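Local coordinates for protein SAM-dependent methyltransferase (Pyrococcus horikoshii, PDB 1WZN) that probably transfers a methyl group from S-adenosyl-L-methionine to an acceptor substrate, and is held here with the by-product S-adenosyl-L-homocysteine bound, at residues M1-T6 with V203-N208; L8-D13 with L76-R81; P55-A60 with I90-G95; G164-V169 with V189-P194. All coordinates share one frame; numbering follows the deposited sequence.

Contact 1: M1-T6 with V203-N208; sequences MYELYT and VDDELN. With SAH (S-adenosyl-L-homocysteine), chain F.
Asp205 reaches out from strand 203-208 and takes the backbone N of Tyr2 on its OD1, a bond of 2.7 Å with an N-H...O angle of 157°, met on the syn side of the carboxylate. Its CG stands anti to its own carbonyl carbon (chi1 -60°), which turns the carboxylate toward the N-terminal loop. The other oxygen, OD2, is linked through a water to the backbone N of Leu4 and is also hydrogen-bonded to the Tyr118 hydroxyl. Glu3 answers in the reverse direction: its chain folds back at chi2 (69°), and OE1 accepts the N-H of Asp204 at 3.2 Å from above the carboxylate plane, while OE2 holds the N-terminal amino group, Met1 N, at 2.6 Å. Strand 203-208 is the last part of an outermost strand of the four-stranded antiparallel sheet that accompanies the Rossmann-like methyltransferase fold, and the chain's first residues run beside it before entering the ligand pocket. Leu4 CB rests on Val203 CG2 at 3.9 Å. The same CB lies toward the rim of one face of the Tyr5 ring; over the centre of the opposite face sits C3' of the S-adenosyl-L-homocysteine ribose, 3.5 Å above the plane. Tyr5 CE1 comes within 3.6 Å of the ligand sulfur SD, and its hydroxyl is hydrogen-bonded to that of Tyr118.

Contact 2: L8-D13 with L76-R81; sequences LAEYYD and LRVARR. With SAH (S-adenosyl-L-homocysteine), chain F; SO4 (sulfate ion), chain D.
Glu10 and Arg81 form an end-on, two-pronged salt bridge between segment 8-13 and helix 73-85. Arg81 NH1 donates to Glu10 OE1 at 2.9 Å, on the syn lone pair, and Arg81 NH2 to Glu10 OE2 at 3.0 Å with a nearly straight N-H...O angle of 176°. Carboxylate and guanidinium planes are turned 40° apart, so the fork is twisted rather than flat. A bend at chi3 (-54°) swings the Arg81 guanidinium so that another edge serves a sulfate ion, probably from the crystallisation liquor: NE donates to O2 and NH2 to O3, both at 2.9 Å, so NH2 is shared between carboxylate and sulfate. Arg77, extended along its chain, gives both NE (3.1 Å) and NH2 to sulfate O3. Val78 packs against the Glu10 carboxylate, its CG2 3.8 Å from OE1, with CG1 beside Asp13 OD2. Asp13 is satisfied by Thr52 through OD1 and by Lys82 through OD2. The contact pins the N-terminal segment, whose Tyr12 hydroxyl lies 3.3 Å from the ligand sulfur SD, to a helix of the Rossmann-like methyltransferase domain. Arg81 thus has two anionic partners, and the sulfate probably offsets the positive charge gathered by Arg77 and Arg81.

Contact 3: P55-A60 with I90-G95; sequences PTLELA and IEFLQG. With SAH (S-adenosyl-L-homocysteine), chain F.
Apolar contact between Ala60 and Ile90 is the tightest of this packing, with Ala60 CB 3.5 Å from Ile90 CD1. The same Ile90 methyl also meets Leu57 CD1 at 3.7 Å, the two side chains crossing at about a right angle, so the end of Ile90 is lodged against Leu57 and Ala60, three residues apart on helix 54-61. Its other branch, CG2, lies anti to the backbone N and over the rim of one face of the Phe92 ring, 3.5 Å above the plane. Aromatic contact with the helix is made by the far end of that ring: Leu57 CD1 lies in its plane at the edge, 3.9 Å from CZ, and Thr56 CG2 approaches CE1 obliquely at 3.9 Å. Phe92 is also backed by Ala79 of helix 73-85. This is a helix packed on the outermost strand of the parallel part of a Rossmann-like sheet; the helix begins, and the strand ends, beside the ligand, Pro55 CD being 3.5 Å from its carboxylate O and Gly95 O 3.4 Å from its adenine C2. The joining side chains meet through carbon atoms only, while Thr56 OG1 turns to Asp47 and the backbone of Glu91 and Leu93 pairs with strand 65-70.

Contact 4: G164-V169 with V189-P194; sequences GEEKLV and VQILRP
Val189, the first residue of segment 189-194 and well within strand 182-192, sets CG1 against Leu168 CD2 at 4.1 Å, the two side chains meeting at a slant. Gln190 follows as the hydrogen-bonded partner of Val169: its N donates to Val169 O and its O accepts from Val169 N, each at 2.9 Å. Ile191 faces Leu168 in a non-hydrogen-bonded pair and lays CG2 on the carboxylate carbon CD of Glu166 at 3.6 Å. Tyr11, from the N-terminal part of the chain, packs against Leu168 and Ile191 on this face. These strands, 166-177 and 182-192, are the two arms of a beta hairpin at the middle of the four-stranded antiparallel sheet; the side chains of Val169 and Leu192 lie on its opposite face, where both pack on Leu188 of a neighbouring subunit. Leu192 makes the next hydrogen-bonded pair, with Lys167, its N reaching Lys167 O at 2.8 Å. Its own O takes Lys167 N and also a water, which bridges to Glu165 O. Arg193 bends at chi3 (61°) to bring NH1 to 2.8 Å from Glu166 OE2, edge-on to the guanidinium; the salt bridge is close, but as a hydrogen bond it is weak, at an angle of only 121°. The remaining oxygen of Glu166, OE1, is hydrogen-bonded to the Tyr11 hydroxyl. Pro194 closes the run with CD 3.7 Å from Glu165 O.

Contact 3 is buried and wholly apolar across its segments; contacts 1, 2 and 4 are partly buried. Contacts 2 and 4 carry a salt bridge, contact 1 carboxylate-to-backbone bonds. Contacts 1 and 4 belong to the same antiparallel sheet, on neighbouring strands 198-208 and 182-192, but only contact 4 pairs strand with strand. Contact 2 sits between the two sheets, touching contact 1 through Tyr5 and Tyr12, contact 4 through Tyr11 and Glu166, and contact 3 through Ala79 and Phe92. Contacts 1 and 2 meet the ligand at its sulfur, contact 3 at the carboxylate and adenine; contact 4 lies farthest out, does not touch it, and packs against another subunit, as contact 1 does to a lesser extent.

Contact 1: M1-T6 with V203-N208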
# COMPACT_ATOMS: atom_id res chain seq x y z
N MET A 1 19.73 -11.13 -21.50
CA MET A 1 20.01 -9.67 -21.33
C MET A 1 20.11 -8.98 -22.69
O MET A 1 20.30 -9.63 -23.72
CB MET A 1 21.32 -9.46 -20.57
CG MET A 1 22.56 -9.88 -21.34
SD MET A 1 24.11 -9.52 -20.47
CE MET A 1 24.56 -11.19 -19.91
N TYR A 2 19.99 -7.66 -22.68
CA TYR A 2 20.06 -6.84 -23.89
C TYR A 2 18.92 -7.03 -24.89
O TYR A 2 19.00 -6.54 -26.01
CB TYR A 2 21.39 -7.06 -24.61
CG TYR A 2 22.62 -6.88 -23.75
CD1 TYR A 2 22.76 -5.78 -22.90
CD2 TYR A 2 23.68 -7.79 -23.82
CE1 TYR A 2 23.91 -5.59 -22.14
CE2 TYR A 2 24.84 -7.61 -23.07
CZ TYR A 2 24.95 -6.51 -22.24
OH TYR A 2 26.11 -6.32 -21.51
N GLU A 3 17.86 -7.74 -24.49
CA GLU A 3 16.72 -7.96 -25.39
C GLU A 3 16.18 -6.64 -25.93
O GLU A 3 15.69 -6.56 -27.06
CB GLU A 3 15.57 -8.67 -24.67
CG GLU A 3 15.86 -10.07 -24.18
CD GLU A 3 16.84 -10.11 -23.03
OE1 GLU A 3 16.94 -9.12 -22.25
OE2 GLU A 3 17.51 -11.15 -22.90
N LEU A 4 16.25 -5.60 -25.10
CA LEU A 4 15.76 -4.28 -25.47
C LEU A 4 16.57 -3.62 -26.58
O LEU A 4 16.06 -2.78 -27.33
CB LEU A 4 15.75 -3.38 -24.24
CG LEU A 4 15.17 -1.97 -24.35
CD1 LEU A 4 13.69 -2.03 -24.70
CD2 LEU A 4 15.37 -1.25 -23.02
N TYR A 5 17.84 -4.01 -26.70
CA TYR A 5 18.75 -3.42 -27.67
C TYR A 5 19.00 -4.25 -28.92
O TYR A 5 19.74 -3.83 -29.82
CB TYR A 5 20.07 -3.12 -26.98
CG TYR A 5 19.85 -2.45 -25.65
CD1 TYR A 5 19.00 -1.35 -25.55
CD2 TYR A 5 20.44 -2.94 -24.48
CE1 TYR A 5 18.75 -0.74 -24.33
CE2 TYR A 5 20.19 -2.33 -23.25
CZ TYR A 5 19.35 -1.24 -23.19
OH TYR A 5 19.06 -0.64 -21.99
N THR A 6 18.38 -5.42 -28.98
CA THR A 6 18.52 -6.29 -30.13
C THR A 6 17.16 -6.54 -30.78
O THR A 6 16.79 -5.92 -31.77
CB THR A 6 19.18 -7.60 -29.69
OG1 THR A 6 18.47 -8.14 -28.57
CG2 THR A 6 20.63 -7.34 -29.28
N VAL A 203 12.45 -8.46 -21.45
CA VAL A 203 13.72 -7.82 -21.16
C VAL A 203 14.04 -8.29 -19.75
O VAL A 203 13.15 -8.31 -18.89
CB VAL A 203 13.61 -6.28 -21.15
CG1 VAL A 203 14.95 -5.67 -20.73
CG2 VAL A 203 13.21 -5.77 -22.53
N ASP A 204 15.28 -8.68 -19.51
CA ASP A 204 15.69 -9.14 -18.19
C ASP A 204 17.18 -8.85 -18.04
O ASP A 204 18.02 -9.67 -18.42
CB ASP A 204 15.40 -10.63 -18.05
CG ASP A 204 15.75 -11.17 -16.67
OD1 ASP A 204 15.63 -10.42 -15.69
OD2 ASP A 204 16.14 -12.35 -16.58
N ASP A 205 17.50 -7.68 -17.51
CA ASP A 205 18.89 -7.27 -17.33
C ASP A 205 19.27 -7.11 -15.88
O ASP A 205 18.48 -6.65 -15.06
CB ASP A 205 19.15 -5.94 -18.03
CG ASP A 205 18.89 -6.00 -19.52
OD1 ASP A 205 19.23 -7.02 -20.15
OD2 ASP A 205 18.35 -5.00 -20.05
N GLU A 206 20.51 -7.47 -15.57
CA GLU A 206 21.02 -7.32 -14.21
C GLU A 206 21.66 -5.94 -14.14
O GLU A 206 22.56 -5.62 -14.91
CB GLU A 206 22.08 -8.38 -13.91
CG GLU A 206 22.65 -8.25 -12.51
CD GLU A 206 23.75 -9.26 -12.22
OE1 GLU A 206 24.84 -9.14 -12.81
OE2 GLU A 206 23.51 -10.18 -11.41
N LEU A 207 21.18 -5.11 -13.22
CA LEU A 207 21.72 -3.76 -13.07
C LEU A 207 22.35 -3.57 -11.71
O LEU A 207 22.09 -4.33 -10.77
CB LEU A 207 20.61 -2.73 -13.28
CG LEU A 207 19.94 -2.80 -14.66
CD1 LEU A 207 18.81 -1.79 -14.73
CD2 LEU A 207 20.98 -2.53 -15.75
N ASN A 208 23.19 -2.55 -11.60
CA ASN A 208 23.91 -2.24 -10.37
C ASN A 208 23.40 -0.95 -9.76
O ASN A 208 23.18 0.04 -10.46
CB ASN A 208 25.40 -2.14 -10.68
CG ASN A 208 25.97 -3.44 -11.19
OD1 ASN A 208 26.35 -4.31 -10.41
ND2 ASN A 208 26.00 -3.60 -12.51
N SAH F . 22.46 6.69 -24.64
CA SAH F . 21.16 6.19 -25.28
CB SAH F . 20.78 4.77 -24.98
CG SAH F . 20.50 4.30 -23.57
SD SAH F . 20.16 2.48 -23.69
C SAH F . 20.03 7.21 -24.82
O SAH F . 20.31 8.17 -24.08
OXT SAH F . 18.84 6.97 -25.27
C5' SAH F . 21.61 1.73 -23.06
C4' SAH F . 22.66 1.42 -24.23
O4' SAH F . 23.74 0.78 -23.53
C3' SAH F . 22.23 0.40 -25.26
O3' SAH F . 22.20 0.98 -26.56
C2' SAH F . 23.29 -0.77 -25.07
O2' SAH F . 23.56 -1.45 -26.29
C1' SAH F . 24.48 -0.03 -24.50
N9 SAH F . 25.40 -0.74 -23.83
C8 SAH F . 25.34 -1.56 -22.71
N7 SAH F . 26.46 -2.09 -22.35
C5 SAH F . 27.40 -1.60 -23.30
C6 SAH F . 28.81 -1.83 -23.43
N6 SAH F . 29.52 -2.60 -22.61
N1 SAH F . 29.40 -1.17 -24.50
C2 SAH F . 28.71 -0.37 -25.36
N3 SAH F . 27.36 -0.13 -25.26
C4 SAH F . 26.77 -0.78 -24.21
O HOH W 1 17.94 -5.06 -22.49

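Contact 2: L8-D13 with L76-R81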
# COMPACT_ATOMS: atom_id res chain seq x y z
N LEU A 8 14.27 -5.79 -29.69
CA LEU A 8 13.32 -4.68 -29.52
C LEU A 8 13.92 -3.35 -30.00
O LEU A 8 13.35 -2.28 -29.84
CB LEU A 8 12.93 -4.55 -28.04
CG LEU A 8 11.97 -5.66 -27.58
CD1 LEU A 8 11.78 -5.66 -26.06
CD2 LEU A 8 10.57 -5.52 -28.19
N ALA A 9 15.10 -3.37 -30.61
CA ALA A 9 15.74 -2.12 -31.04
C ALA A 9 14.85 -1.18 -31.86
O ALA A 9 14.81 0.01 -31.59
CB ALA A 9 17.03 -2.43 -31.82
N GLU A 10 14.15 -1.72 -32.85
CA GLU A 10 13.28 -0.89 -33.69
C GLU A 10 12.10 -0.29 -32.91
O GLU A 10 11.39 0.58 -33.43
CB GLU A 10 12.75 -1.69 -34.88
CG GLU A 10 13.79 -2.13 -35.91
CD GLU A 10 14.52 -0.97 -36.56
OE1 GLU A 10 13.98 0.15 -36.60
OE2 GLU A 10 15.65 -1.19 -37.05
N TYR A 11 11.88 -0.74 -31.68
CA TYR A 11 10.79 -0.22 -30.85
C TYR A 11 11.31 0.67 -29.73
O TYR A 11 10.52 1.27 -28.99
CB TYR A 11 9.99 -1.38 -30.24
CG TYR A 11 9.29 -2.25 -31.26
CD1 TYR A 11 8.10 -1.85 -31.86
CD2 TYR A 11 9.85 -3.47 -31.65
CE1 TYR A 11 7.48 -2.64 -32.83
CE2 TYR A 11 9.23 -4.26 -32.61
CZ TYR A 11 8.05 -3.84 -33.20
OH TYR A 11 7.45 -4.63 -34.15
N TYR A 12 12.62 0.77 -29.59
CA TYR A 12 13.22 1.58 -28.53
C TYR A 12 12.71 3.03 -28.50
O TYR A 12 12.33 3.54 -27.45
CB TYR A 12 14.75 1.58 -28.66
CG TYR A 12 15.45 2.20 -27.47
CD1 TYR A 12 15.73 1.45 -26.32
CD2 TYR A 12 15.81 3.55 -27.47
CE1 TYR A 12 16.34 2.03 -25.21
CE2 TYR A 12 16.42 4.14 -26.36
CZ TYR A 12 16.68 3.37 -25.24
OH TYR A 12 17.26 3.95 -24.14
N ASP A 13 12.72 3.70 -29.65
CA ASP A 13 12.27 5.09 -29.70
C ASP A 13 10.78 5.22 -29.38
O ASP A 13 10.33 6.26 -28.89
CB ASP A 13 12.58 5.71 -31.07
CG ASP A 13 14.07 5.98 -31.27
OD1 ASP A 13 14.85 5.68 -30.33
OD2 ASP A 13 14.46 6.49 -32.34
N LEU A 76 22.56 0.87 -33.40
CA LEU A 76 23.26 1.77 -34.32
C LEU A 76 22.53 1.89 -35.66
O LEU A 76 22.55 2.94 -36.30
CB LEU A 76 24.69 1.27 -34.56
CG LEU A 76 25.63 1.19 -33.35
CD1 LEU A 76 26.97 0.62 -33.77
CD2 LEU A 76 25.80 2.57 -32.74
N ARG A 77 21.89 0.80 -36.08
CA ARG A 77 21.15 0.81 -37.34
C ARG A 77 20.11 1.92 -37.31
O ARG A 77 19.94 2.65 -38.28
CB ARG A 77 20.48 -0.55 -37.57
CG ARG A 77 19.71 -0.63 -38.87
CD ARG A 77 19.12 -2.01 -39.09
NE ARG A 77 18.40 -2.08 -40.36
CZ ARG A 77 17.81 -3.18 -40.83
NH1 ARG A 77 17.86 -4.31 -40.15
NH2 ARG A 77 17.18 -3.14 -42.00
N VAL A 78 19.41 2.03 -36.17
CA VAL A 78 18.39 3.06 -35.99
C VAL A 78 19.02 4.44 -35.95
O VAL A 78 18.53 5.38 -36.57
CB VAL A 78 17.60 2.83 -34.66
CG1 VAL A 78 16.55 3.92 -34.48
CG2 VAL A 78 16.95 1.45 -34.68
N ALA A 79 20.11 4.57 -35.20
CA ALA A 79 20.79 5.86 -35.09
C ALA A 79 21.24 6.37 -36.46
O ALA A 79 21.03 7.54 -36.80
CB ALA A 79 22.00 5.73 -34.16
N ARG A 80 21.85 5.50 -37.26
CA ARG A 80 22.33 5.91 -38.58
C ARG A 80 21.19 6.31 -39.50
O ARG A 80 21.32 7.25 -40.29
CB ARG A 80 23.14 4.79 -39.23
CG ARG A 80 24.45 4.46 -38.52
CD ARG A 80 25.33 3.59 -39.39
NE ARG A 80 26.55 3.16 -38.72
CZ ARG A 80 26.72 1.98 -38.14
NH1 ARG A 80 25.74 1.09 -38.14
NH2 ARG A 80 27.88 1.68 -37.57
N ARG A 81 20.07 5.60 -39.40
CA ARG A 81 18.91 5.89 -40.23
C ARG A 81 18.40 7.30 -39.93
O ARG A 81 18.14 8.08 -40.84
CB ARG A 81 17.80 4.87 -39.95
CG ARG A 81 16.53 5.06 -40.76
CD ARG A 81 15.42 4.13 -40.28
NE ARG A 81 15.86 2.74 -40.26
CZ ARG A 81 15.69 1.92 -39.23
NH1 ARG A 81 15.10 2.35 -38.12
NH2 ARG A 81 16.13 0.67 -39.29
N SAH F . 22.46 6.69 -24.64
CA SAH F . 21.16 6.19 -25.28
CB SAH F . 20.78 4.77 -24.98
CG SAH F . 20.50 4.30 -23.57
SD SAH F . 20.16 2.48 -23.69
C SAH F . 20.03 7.21 -24.82
O SAH F . 20.31 8.17 -24.08
OXT SAH F . 18.84 6.97 -25.27
C5' SAH F . 21.61 1.73 -23.06
C4' SAH F . 22.66 1.42 -24.23
O4' SAH F . 23.74 0.78 -23.53
C3' SAH F . 22.23 0.40 -25.26
O3' SAH F . 22.20 0.98 -26.56
C2' SAH F . 23.29 -0.77 -25.07
O2' SAH F . 23.56 -1.45 -26.29
C1' SAH F . 24.48 -0.03 -24.50
N9 SAH F . 25.40 -0.74 -23.83
C8 SAH F . 25.34 -1.56 -22.71
N7 SAH F . 26.46 -2.09 -22.35
C5 SAH F . 27.40 -1.60 -23.30
C6 SAH F . 28.81 -1.83 -23.43
N6 SAH F . 29.52 -2.60 -22.61
N1 SAH F . 29.40 -1.17 -24.50
C2 SAH F . 28.71 -0.37 -25.36
N3 SAH F . 27.36 -0.13 -25.26
C4 SAH F . 26.77 -0.78 -24.21
S SO4 D . 17.87 0.91 -42.70
O1 SO4 D . 19.21 0.59 -42.18
O2 SO4 D . 17.58 2.34 -42.50
O3 SO4 D . 16.86 0.10 -41.99
O4 SO4 D . 17.83 0.60 -44.14

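Contact 3: P55-A60 with I90-G95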
# COMPACT_ATOMS: atom_id res chain seq x y z
N PRO A 55 20.20 11.50 -27.72
CA PRO A 55 20.90 12.76 -27.42
C PRO A 55 22.05 13.02 -28.40
O PRO A 55 22.47 14.17 -28.59
CB PRO A 55 21.39 12.54 -25.98
CG PRO A 55 21.61 11.05 -25.92
CD PRO A 55 20.40 10.50 -26.66
N THR A 56 22.56 11.96 -29.02
CA THR A 56 23.65 12.05 -29.99
C THR A 56 23.29 12.98 -31.15
O THR A 56 24.05 13.88 -31.50
CB THR A 56 23.97 10.65 -30.59
OG1 THR A 56 23.93 9.67 -29.54
CG2 THR A 56 25.36 10.64 -31.22
N LEU A 57 22.12 12.75 -31.74
CA LEU A 57 21.65 13.58 -32.85
C LEU A 57 21.35 15.01 -32.41
O LEU A 57 21.59 15.96 -33.15
CB LEU A 57 20.42 12.94 -33.50
CG LEU A 57 20.71 11.91 -34.60
CD1 LEU A 57 21.40 10.68 -34.01
CD2 LEU A 57 19.42 11.50 -35.29
N GLU A 58 20.82 15.17 -31.20
CA GLU A 58 20.52 16.50 -30.69
C GLU A 58 21.82 17.31 -30.58
O GLU A 58 21.86 18.49 -30.95
CB GLU A 58 19.81 16.40 -29.34
CG GLU A 58 19.42 17.74 -28.70
CD GLU A 58 18.57 18.62 -29.61
OE1 GLU A 58 17.75 18.09 -30.38
OE2 GLU A 58 18.71 19.86 -29.52
N LEU A 59 22.87 16.67 -30.07
CA LEU A 59 24.17 17.33 -29.95
C LEU A 59 24.71 17.66 -31.35
O LEU A 59 25.24 18.75 -31.58
CB LEU A 59 25.16 16.42 -29.21
CG LEU A 59 25.04 16.42 -27.68
CD1 LEU A 59 25.72 15.19 -27.07
CD2 LEU A 59 25.68 17.70 -27.14
N ALA A 60 24.57 16.72 -32.28
CA ALA A 60 25.05 16.95 -33.65
C ALA A 60 24.32 18.12 -34.29
O ALA A 60 24.93 18.96 -34.96
CB ALA A 60 24.85 15.69 -34.49
N ILE A 90 27.44 12.05 -38.28
CA ILE A 90 27.91 11.48 -37.02
C ILE A 90 28.62 10.17 -37.33
O ILE A 90 28.17 9.40 -38.17
CB ILE A 90 26.73 11.16 -36.06
CG1 ILE A 90 25.98 12.45 -35.71
CG2 ILE A 90 27.26 10.46 -34.80
CD1 ILE A 90 24.65 12.22 -34.99
N GLU A 91 29.74 9.93 -36.66
CA GLU A 91 30.46 8.69 -36.85
C GLU A 91 29.97 7.69 -35.80
O GLU A 91 30.23 7.85 -34.61
CB GLU A 91 31.97 8.92 -36.69
CG GLU A 91 32.80 7.64 -36.64
CD GLU A 91 34.29 7.89 -36.60
OE1 GLU A 91 34.72 8.92 -36.03
OE2 GLU A 91 35.05 7.05 -37.14
N PHE A 92 29.22 6.68 -36.25
CA PHE A 92 28.71 5.66 -35.34
C PHE A 92 29.60 4.42 -35.43
O PHE A 92 29.90 3.93 -36.52
CB PHE A 92 27.26 5.31 -35.70
CG PHE A 92 26.26 6.34 -35.24
CD1 PHE A 92 26.01 6.52 -33.88
CD2 PHE A 92 25.59 7.14 -36.15
CE1 PHE A 92 25.10 7.49 -33.43
CE2 PHE A 92 24.68 8.11 -35.73
CZ PHE A 92 24.43 8.28 -34.36
N LEU A 93 30.04 3.93 -34.27
CA LEU A 93 30.93 2.78 -34.19
C LEU A 93 30.37 1.70 -33.27
O LEU A 93 29.74 2.00 -32.26
CB LEU A 93 32.28 3.21 -33.61
CG LEU A 93 32.99 4.41 -34.25
CD1 LEU A 93 34.14 4.87 -33.36
CD2 LEU A 93 33.48 4.02 -35.62
N GLN A 94 30.64 0.44 -33.61
CA GLN A 94 30.20 -0.67 -32.78
C GLN A 94 31.38 -1.07 -31.93
O GLN A 94 32.52 -1.09 -32.40
CB GLN A 94 29.76 -1.86 -33.64
CG GLN A 94 29.19 -3.05 -32.84
CD GLN A 94 30.26 -3.85 -32.10
OE1 GLN A 94 31.34 -4.10 -32.64
NE2 GLN A 94 29.95 -4.26 -30.87
N GLY A 95 31.12 -1.39 -30.67
CA GLY A 95 32.18 -1.79 -29.77
C GLY A 95 31.76 -1.69 -28.32
O GLY A 95 30.72 -1.10 -28.00
N SAH F . 22.46 6.69 -24.64
CA SAH F . 21.16 6.19 -25.28
CB SAH F . 20.78 4.77 -24.98
CG SAH F . 20.50 4.30 -23.57
SD SAH F . 20.16 2.48 -23.69
C SAH F . 20.03 7.21 -24.82
O SAH F . 20.31 8.17 -24.08
OXT SAH F . 18.84 6.97 -25.27
C5' SAH F . 21.61 1.73 -23.06
C4' SAH F . 22.66 1.42 -24.23
O4' SAH F . 23.74 0.78 -23.53
C3' SAH F . 22.23 0.40 -25.26
O3' SAH F . 22.20 0.98 -26.56
C2' SAH F . 23.29 -0.77 -25.07
O2' SAH F . 23.56 -1.45 -26.29
C1' SAH F . 24.48 -0.03 -24.50
N9 SAH F . 25.40 -0.74 -23.83
C8 SAH F . 25.34 -1.56 -22.71
N7 SAH F . 26.46 -2.09 -22.35
C5 SAH F . 27.40 -1.60 -23.30
C6 SAH F . 28.81 -1.83 -23.43
N6 SAH F . 29.52 -2.60 -22.61
N1 SAH F . 29.40 -1.17 -24.50
C2 SAH F . 28.71 -0.37 -25.36
N3 SAH F . 27.36 -0.13 -25.26
C4 SAH F . 26.77 -0.78 -24.21

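Contact 4: G164-V169 with V189-P194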
# COMPACT_ATOMS: atom_id res chain seq x y z
N GLY A 164 3.23 2.93 -35.51
CA GLY A 164 2.47 2.62 -36.71
C GLY A 164 1.17 1.95 -36.33
O GLY A 164 0.42 2.48 -35.51
N GLU A 165 0.90 0.78 -36.89
CA GLU A 165 -0.32 0.05 -36.60
C GLU A 165 -0.17 -0.90 -35.41
O GLU A 165 -1.14 -1.55 -34.99
CB GLU A 165 -0.75 -0.76 -37.82
CG GLU A 165 -1.03 0.08 -39.05
CD GLU A 165 -1.55 -0.76 -40.21
OE1 GLU A 165 -2.63 -1.37 -40.05
OE2 GLU A 165 -0.89 -0.80 -41.27
N GLU A 166 1.04 -0.98 -34.87
CA GLU A 166 1.29 -1.87 -33.75
C GLU A 166 1.18 -1.17 -32.40
O GLU A 166 1.68 -0.06 -32.21
CB GLU A 166 2.67 -2.51 -33.89
CG GLU A 166 2.83 -3.33 -35.16
CD GLU A 166 4.09 -4.17 -35.18
OE1 GLU A 166 5.17 -3.63 -34.87
OE2 GLU A 166 4.01 -5.38 -35.50
N LYS A 167 0.50 -1.82 -31.47
CA LYS A 167 0.33 -1.26 -30.14
C LYS A 167 1.19 -2.04 -29.18
O LYS A 167 1.24 -3.28 -29.22
CB LYS A 167 -1.14 -1.30 -29.74
CG LYS A 167 -1.99 -0.38 -30.61
CD LYS A 167 -3.46 -0.45 -30.31
CE LYS A 167 -4.24 0.40 -31.31
NZ LYS A 167 -5.72 0.26 -31.14
N LEU A 168 1.90 -1.32 -28.32
CA LEU A 168 2.77 -1.98 -27.36
C LEU A 168 2.22 -1.85 -25.95
O LEU A 168 1.92 -0.75 -25.50
CB LEU A 168 4.18 -1.37 -27.41
CG LEU A 168 5.13 -1.85 -28.51
CD1 LEU A 168 4.56 -1.54 -29.89
CD2 LEU A 168 6.48 -1.16 -28.33
N VAL A 169 2.07 -2.99 -25.27
CA VAL A 169 1.62 -2.98 -23.88
C VAL A 169 2.85 -3.45 -23.13
O VAL A 169 3.35 -4.55 -23.37
CB VAL A 169 0.44 -3.93 -23.63
CG1 VAL A 169 0.14 -4.00 -22.14
CG2 VAL A 169 -0.78 -3.43 -24.38
N VAL A 189 7.27 -6.93 -23.07
CA VAL A 189 6.74 -6.07 -24.12
C VAL A 189 5.86 -6.92 -25.04
O VAL A 189 6.33 -7.87 -25.66
CB VAL A 189 7.86 -5.40 -24.94
CG1 VAL A 189 7.26 -4.54 -26.06
CG2 VAL A 189 8.73 -4.55 -24.02
N GLN A 190 4.58 -6.59 -25.09
CA GLN A 190 3.66 -7.32 -25.95
C GLN A 190 3.34 -6.40 -27.12
O GLN A 190 2.96 -5.25 -26.93
CB GLN A 190 2.39 -7.69 -25.17
CG GLN A 190 2.64 -8.71 -24.07
CD GLN A 190 1.44 -8.92 -23.18
OE1 GLN A 190 1.16 -8.12 -22.28
NE2 GLN A 190 0.71 -10.00 -23.43
N ILE A 191 3.53 -6.91 -28.33
CA ILE A 191 3.29 -6.14 -29.56
C ILE A 191 2.02 -6.67 -30.22
O ILE A 191 1.99 -7.79 -30.73
CB ILE A 191 4.49 -6.28 -30.52
CG1 ILE A 191 5.77 -5.86 -29.78
CG2 ILE A 191 4.30 -5.40 -31.75
CD1 ILE A 191 7.03 -6.00 -30.61
N LEU A 192 0.98 -5.85 -30.19
CA LEU A 192 -0.32 -6.21 -30.74
C LEU A 192 -0.61 -5.67 -32.13
O LEU A 192 -0.50 -4.47 -32.38
CB LEU A 192 -1.44 -5.71 -29.81
CG LEU A 192 -1.73 -6.46 -28.51
CD1 LEU A 192 -0.45 -6.62 -27.70
CD2 LEU A 192 -2.79 -5.69 -27.72
N ARG A 193 -0.98 -6.58 -33.03
CA ARG A 193 -1.33 -6.20 -34.40
C ARG A 193 -2.85 -5.98 -34.42
O ARG A 193 -3.57 -6.46 -33.54
CB ARG A 193 -0.93 -7.31 -35.38
CG ARG A 193 0.58 -7.52 -35.46
CD ARG A 193 0.98 -8.27 -36.71
NE ARG A 193 0.61 -7.53 -37.92
CZ ARG A 193 1.13 -6.36 -38.28
NH1 ARG A 193 2.06 -5.78 -37.52
NH2 ARG A 193 0.72 -5.76 -39.39
N PRO A 194 -3.35 -5.24 -35.42
CA PRO A 194 -4.78 -4.93 -35.57
C PRO A 194 -5.72 -6.13 -35.46
O PRO A 194 -6.79 -6.02 -34.85
CB PRO A 194 -4.84 -4.28 -36.95
CG PRO A 194 -3.53 -3.54 -37.01
CD PRO A 194 -2.56 -4.58 -36.48
O HOH W 2 -2.57 -2.89 -33.24